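Fructooligosaccharide ABC transporter substrate-binding protein FusA (Streptococcus pneumoniae, PDB 5G5Y) binds short- and long-chain fructooligosaccharides, preferring tetrasaccharides and larger, and delivers them to the FusBC-MsmK ABC transporter for import. Local coordinates at residues Ala222-Arg235 against Trp453-Lys467. Numbering follows the deposited sequence.
Sequences ADNDNYKEGVKFIR and WIVNGNIDTEWDDYK. With CA (calcium ion), chain D.
K228 lies across one face of the W463 indole. Its CB sits over the six-membered ring, 3.8 Å from the centroid and 4° off the normal, a CH-pi contact. The chain then runs over the ring, with CD nearest CG of W463. A bend at chi3 (84°) keeps NZ near the five-membered ring in an off-centre cation-pi contact. The opposite face of W463 is covered by CD2 of Y466 and CG of K467, from its own helix. At the indole edge, W463 NE1 donates in plane to a water. That water also accepts from K467 NZ and donates to D223 O and D225 OD1, so it ties the start of one helix to the other. Y466 OH donates to A222 O at 2.7 Å, tilted from the carbonyl plane. A second water links Y466 OH to Y227 OH.

Further along, I459 CD1 fits between K228 CG and V231 CG1. K232 CG packs on I459 CG2, and its NZ forms a salt bridge to D460 OD1 at 2.9 Å on the syn side. R235 reaches the end of helix 429-455. Its NH1 bonds I454 O at 3.0 Å, nearly straight (171°) and in the guanidinium plane, although it stands above the carbonyl plane. A weaker bond goes to V455 O. N456 O lies over one guanidinium face, while NE pairs with E239.

D223 OD1 and N224 OD1 bind calcium at the start of helix 225-239, with D219 and F220 completing the protein ligands. Three waters complete the shell of this calcium. Helices 225-239 and 459-472 run roughly antiparallel here. Helix 429-455 also packs against the first, with I446 and R450 touching Y227, while F233 packs on helix 157-169.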
# COMPACT_ATOMS: atom_id res chain seq x y z
N ALA A 222 -18.12 8.07 3.87
CA ALA A 222 -18.45 9.30 3.20
C ALA A 222 -19.95 9.68 3.17
O ALA A 222 -20.31 10.64 2.50
CB ALA A 222 -17.86 9.29 1.81
N ASP A 223 -20.81 8.97 3.91
CA ASP A 223 -22.18 9.45 4.20
C ASP A 223 -22.45 9.67 5.70
O ASP A 223 -23.60 9.75 6.10
CB ASP A 223 -23.21 8.48 3.61
CG ASP A 223 -23.24 7.13 4.33
OD1 ASP A 223 -22.31 6.87 5.15
OD2 ASP A 223 -24.20 6.36 4.06
N ASN A 224 -21.39 9.74 6.52
CA ASN A 224 -21.53 9.92 7.97
C ASN A 224 -21.63 11.43 8.31
O ASN A 224 -20.96 12.24 7.68
CB ASN A 224 -20.29 9.37 8.70
CG ASN A 224 -20.21 7.85 8.66
OD1 ASN A 224 -21.23 7.14 8.46
ND2 ASN A 224 -19.03 7.34 8.91
N ASP A 225 -22.41 11.77 9.32
CA ASP A 225 -22.40 13.15 9.85
C ASP A 225 -20.98 13.61 10.18
O ASP A 225 -20.67 14.79 10.04
CB ASP A 225 -23.26 13.24 11.09
CG ASP A 225 -24.75 13.05 10.80
OD1 ASP A 225 -25.15 13.00 9.60
OD2 ASP A 225 -25.51 12.97 11.78
N ASN A 226 -20.13 12.68 10.62
CA ASN A 226 -18.72 12.99 10.98
C ASN A 226 -17.94 13.49 9.80
O ASN A 226 -17.09 14.35 9.93
CB ASN A 226 -17.99 11.76 11.55
CG ASN A 226 -18.83 11.01 12.55
OD1 ASN A 226 -19.83 10.39 12.16
ND2 ASN A 226 -18.51 11.12 13.85
N TYR A 227 -18.21 12.91 8.63
CA TYR A 227 -17.54 13.26 7.41
C TYR A 227 -17.95 14.67 6.98
O TYR A 227 -17.11 15.43 6.52
CB TYR A 227 -17.91 12.27 6.34
CG TYR A 227 -17.29 12.45 5.00
CD1 TYR A 227 -17.89 13.26 4.07
CD2 TYR A 227 -16.15 11.72 4.61
CE1 TYR A 227 -17.38 13.37 2.79
CE2 TYR A 227 -15.60 11.87 3.33
CZ TYR A 227 -16.24 12.69 2.43
OH TYR A 227 -15.75 12.84 1.14
N LYS A 228 -19.24 14.97 7.09
CA LYS A 228 -19.76 16.32 6.84
C LYS A 228 -19.04 17.35 7.73
O LYS A 228 -18.63 18.39 7.22
CB LYS A 228 -21.28 16.36 7.02
CG LYS A 228 -21.86 17.77 6.98
CD LYS A 228 -23.36 17.77 6.84
CE LYS A 228 -24.06 17.61 8.15
NZ LYS A 228 -25.47 18.08 8.00
N GLU A 229 -18.86 17.05 9.02
CA GLU A 229 -18.12 17.94 9.91
C GLU A 229 -16.67 18.13 9.48
O GLU A 229 -16.14 19.23 9.60
CB GLU A 229 -18.22 17.50 11.40
CG GLU A 229 -19.65 17.48 11.93
CD GLU A 229 -20.35 18.84 11.83
OE1 GLU A 229 -19.74 19.86 12.20
OE2 GLU A 229 -21.48 18.88 11.33
N GLY A 230 -16.01 17.07 9.01
CA GLY A 230 -14.68 17.16 8.45
C GLY A 230 -14.63 18.08 7.26
O GLY A 230 -13.74 18.92 7.14
N VAL A 231 -15.58 17.91 6.36
CA VAL A 231 -15.64 18.76 5.18
C VAL A 231 -15.85 20.22 5.59
O VAL A 231 -15.18 21.11 5.06
CB VAL A 231 -16.72 18.29 4.17
CG1 VAL A 231 -16.78 19.26 2.99
CG2 VAL A 231 -16.42 16.90 3.66
N LYS A 232 -16.73 20.45 6.56
CA LYS A 232 -17.02 21.80 7.04
C LYS A 232 -15.76 22.42 7.64
O LYS A 232 -15.53 23.61 7.49
CB LYS A 232 -18.15 21.80 8.03
CG LYS A 232 -19.47 21.51 7.35
CD LYS A 232 -20.60 21.41 8.35
CE LYS A 232 -20.97 22.79 8.85
NZ LYS A 232 -22.38 22.81 9.31
N PHE A 233 -14.91 21.58 8.23
CA PHE A 233 -13.63 22.08 8.78
C PHE A 233 -12.67 22.54 7.67
O PHE A 233 -12.13 23.65 7.73
CB PHE A 233 -12.94 21.01 9.67
CG PHE A 233 -11.59 21.42 10.16
CD1 PHE A 233 -11.47 22.37 11.19
CD2 PHE A 233 -10.44 20.87 9.63
CE1 PHE A 233 -10.22 22.79 11.62
CE2 PHE A 233 -9.17 21.28 10.09
CZ PHE A 233 -9.07 22.22 11.09
N ILE A 234 -12.51 21.73 6.63
CA ILE A 234 -11.63 22.10 5.53
C ILE A 234 -12.22 23.37 4.83
O ILE A 234 -11.45 24.29 4.46
CB ILE A 234 -11.41 20.95 4.53
CG1 ILE A 234 -10.84 19.69 5.24
CG2 ILE A 234 -10.46 21.39 3.41
CD1 ILE A 234 -9.54 19.88 5.98
N ARG A 235 -13.54 23.43 4.70
CA ARG A 235 -14.21 24.68 4.20
C ARG A 235 -13.85 25.95 5.03
O ARG A 235 -13.60 27.01 4.47
CB ARG A 235 -15.70 24.49 4.13
CG ARG A 235 -16.49 25.75 3.82
CD ARG A 235 -16.17 26.34 2.47
NE ARG A 235 -16.90 27.61 2.26
CZ ARG A 235 -16.78 28.39 1.19
NH1 ARG A 235 -15.98 28.08 0.20
NH2 ARG A 235 -17.46 29.53 1.13
N TRP A 453 -17.76 21.49 -2.06
CA TRP A 453 -18.11 21.94 -0.75
C TRP A 453 -17.03 22.73 -0.07
O TRP A 453 -17.35 23.54 0.81
CB TRP A 453 -18.53 20.78 0.13
CG TRP A 453 -19.85 20.17 -0.34
CD1 TRP A 453 -20.90 20.81 -0.92
CD2 TRP A 453 -20.21 18.81 -0.21
NE1 TRP A 453 -21.92 19.91 -1.18
CE2 TRP A 453 -21.53 18.68 -0.73
CE3 TRP A 453 -19.59 17.69 0.33
CZ2 TRP A 453 -22.20 17.47 -0.73
CZ3 TRP A 453 -20.26 16.48 0.32
CH2 TRP A 453 -21.54 16.37 -0.18
N ILE A 454 -15.78 22.49 -0.45
CA ILE A 454 -14.66 23.25 0.11
C ILE A 454 -14.44 24.57 -0.63
O ILE A 454 -14.25 25.62 0.02
CB ILE A 454 -13.37 22.41 0.10
CG1 ILE A 454 -13.52 21.25 1.11
CG2 ILE A 454 -12.15 23.28 0.44
CD1 ILE A 454 -12.58 20.09 0.86
N VAL A 455 -14.45 24.52 -1.96
CA VAL A 455 -14.12 25.69 -2.76
C VAL A 455 -15.32 26.61 -2.91
O VAL A 455 -15.15 27.81 -2.92
CB VAL A 455 -13.55 25.32 -4.13
CG1 VAL A 455 -13.28 26.57 -4.96
CG2 VAL A 455 -12.24 24.55 -3.96
N ASN A 456 -16.53 26.05 -3.03
CA ASN A 456 -17.75 26.86 -3.19
C ASN A 456 -18.56 26.95 -1.89
O ASN A 456 -19.12 27.99 -1.56
CB ASN A 456 -18.62 26.32 -4.32
CG ASN A 456 -19.92 27.11 -4.49
OD1 ASN A 456 -19.88 28.23 -4.91
ND2 ASN A 456 -21.04 26.53 -4.09
N GLY A 457 -18.68 25.84 -1.17
CA GLY A 457 -19.47 25.78 0.04
C GLY A 457 -20.77 25.02 -0.17
O GLY A 457 -20.87 24.15 -1.06
N ASN A 458 -21.75 25.32 0.67
CA ASN A 458 -23.16 24.85 0.57
C ASN A 458 -23.43 23.38 1.00
O ASN A 458 -24.47 22.82 0.66
CB ASN A 458 -23.77 25.10 -0.83
CG ASN A 458 -25.31 25.17 -0.82
OD1 ASN A 458 -25.92 25.67 0.11
ND2 ASN A 458 -25.94 24.68 -1.89
N ILE A 459 -22.52 22.76 1.73
CA ILE A 459 -22.74 21.35 2.15
C ILE A 459 -24.04 21.14 2.96
O ILE A 459 -24.74 20.15 2.73
CB ILE A 459 -21.53 20.74 2.92
CG1 ILE A 459 -21.71 19.21 3.04
CG2 ILE A 459 -21.29 21.41 4.27
CD1 ILE A 459 -20.45 18.54 3.57
N ASP A 460 -24.37 22.05 3.86
CA ASP A 460 -25.56 21.84 4.72
C ASP A 460 -26.82 21.58 3.88
O ASP A 460 -27.55 20.65 4.17
CB ASP A 460 -25.84 22.99 5.71
CG ASP A 460 -24.82 23.07 6.83
OD1 ASP A 460 -24.13 22.07 7.14
OD2 ASP A 460 -24.68 24.17 7.41
N THR A 461 -27.01 22.33 2.81
CA THR A 461 -28.23 22.20 2.01
C THR A 461 -28.18 21.03 1.04
O THR A 461 -29.21 20.43 0.73
CB THR A 461 -28.57 23.54 1.31
OG1 THR A 461 -28.73 24.51 2.35
CG2 THR A 461 -29.85 23.45 0.53
N GLU A 462 -26.98 20.67 0.59
CA GLU A 462 -26.80 19.68 -0.45
C GLU A 462 -26.60 18.26 0.10
O GLU A 462 -26.67 17.30 -0.67
CB GLU A 462 -25.57 20.05 -1.29
CG GLU A 462 -25.76 21.30 -2.11
CD GLU A 462 -24.60 21.64 -3.04
OE1 GLU A 462 -23.68 20.80 -3.23
OE2 GLU A 462 -24.67 22.75 -3.63
N TRP A 463 -26.36 18.15 1.41
CA TRP A 463 -25.98 16.87 2.03
C TRP A 463 -27.01 15.76 1.82
O TRP A 463 -26.65 14.65 1.39
CB TRP A 463 -25.66 17.08 3.51
CG TRP A 463 -25.20 15.83 4.24
CD1 TRP A 463 -25.91 15.12 5.16
CD2 TRP A 463 -23.93 15.19 4.12
NE1 TRP A 463 -25.15 14.05 5.61
CE2 TRP A 463 -23.93 14.08 5.00
CE3 TRP A 463 -22.77 15.46 3.36
CZ2 TRP A 463 -22.83 13.24 5.12
CZ3 TRP A 463 -21.68 14.63 3.50
CH2 TRP A 463 -21.72 13.53 4.38
N ASP A 464 -28.28 16.05 2.11
CA ASP A 464 -29.34 15.02 2.01
C ASP A 464 -29.50 14.51 0.58
O ASP A 464 -29.57 13.28 0.36
CB ASP A 464 -30.68 15.50 2.60
CG ASP A 464 -30.71 15.47 4.12
OD1 ASP A 464 -29.76 14.97 4.78
OD2 ASP A 464 -31.72 15.95 4.69
N ASP A 465 -29.48 15.40 -0.41
CA ASP A 465 -29.58 14.94 -1.81
C ASP A 465 -28.35 14.13 -2.26
O ASP A 465 -28.44 13.24 -3.10
CB ASP A 465 -29.77 16.08 -2.80
CG ASP A 465 -31.18 16.66 -2.80
OD1 ASP A 465 -32.09 16.08 -2.21
OD2 ASP A 465 -31.38 17.73 -3.41
N TYR A 466 -27.19 14.49 -1.73
CA TYR A 466 -25.96 13.77 -2.03
C TYR A 466 -26.06 12.33 -1.56
O TYR A 466 -25.71 11.44 -2.30
CB TYR A 466 -24.77 14.47 -1.39
CG TYR A 466 -23.53 13.66 -1.03
CD1 TYR A 466 -22.54 13.43 -1.98
CD2 TYR A 466 -23.32 13.22 0.28
CE1 TYR A 466 -21.35 12.74 -1.66
CE2 TYR A 466 -22.15 12.54 0.62
CZ TYR A 466 -21.17 12.31 -0.35
OH TYR A 466 -20.02 11.69 -0.01
N LYS A 467 -26.52 12.13 -0.33
CA LYS A 467 -26.72 10.77 0.16
C LYS A 467 -27.73 9.99 -0.70
O LYS A 467 -27.49 8.82 -1.00
CB LYS A 467 -27.14 10.76 1.62
CG LYS A 467 -26.03 11.23 2.55
CD LYS A 467 -26.37 10.98 4.02
CE LYS A 467 -27.55 11.81 4.52
NZ LYS A 467 -27.84 11.39 5.91
CA CA D . -21.76 5.40 7.06
O HOH W 1 -25.32 11.70 7.35
O HOH W 2 -17.82 13.62 -0.51
O HOH W 3 -16.46 30.53 -1.36
O HOH W 4 -22.81 4.78 9.03
O HOH W 5 -22.41 3.11 6.05
O HOH W 6 -24.19 5.54 7.51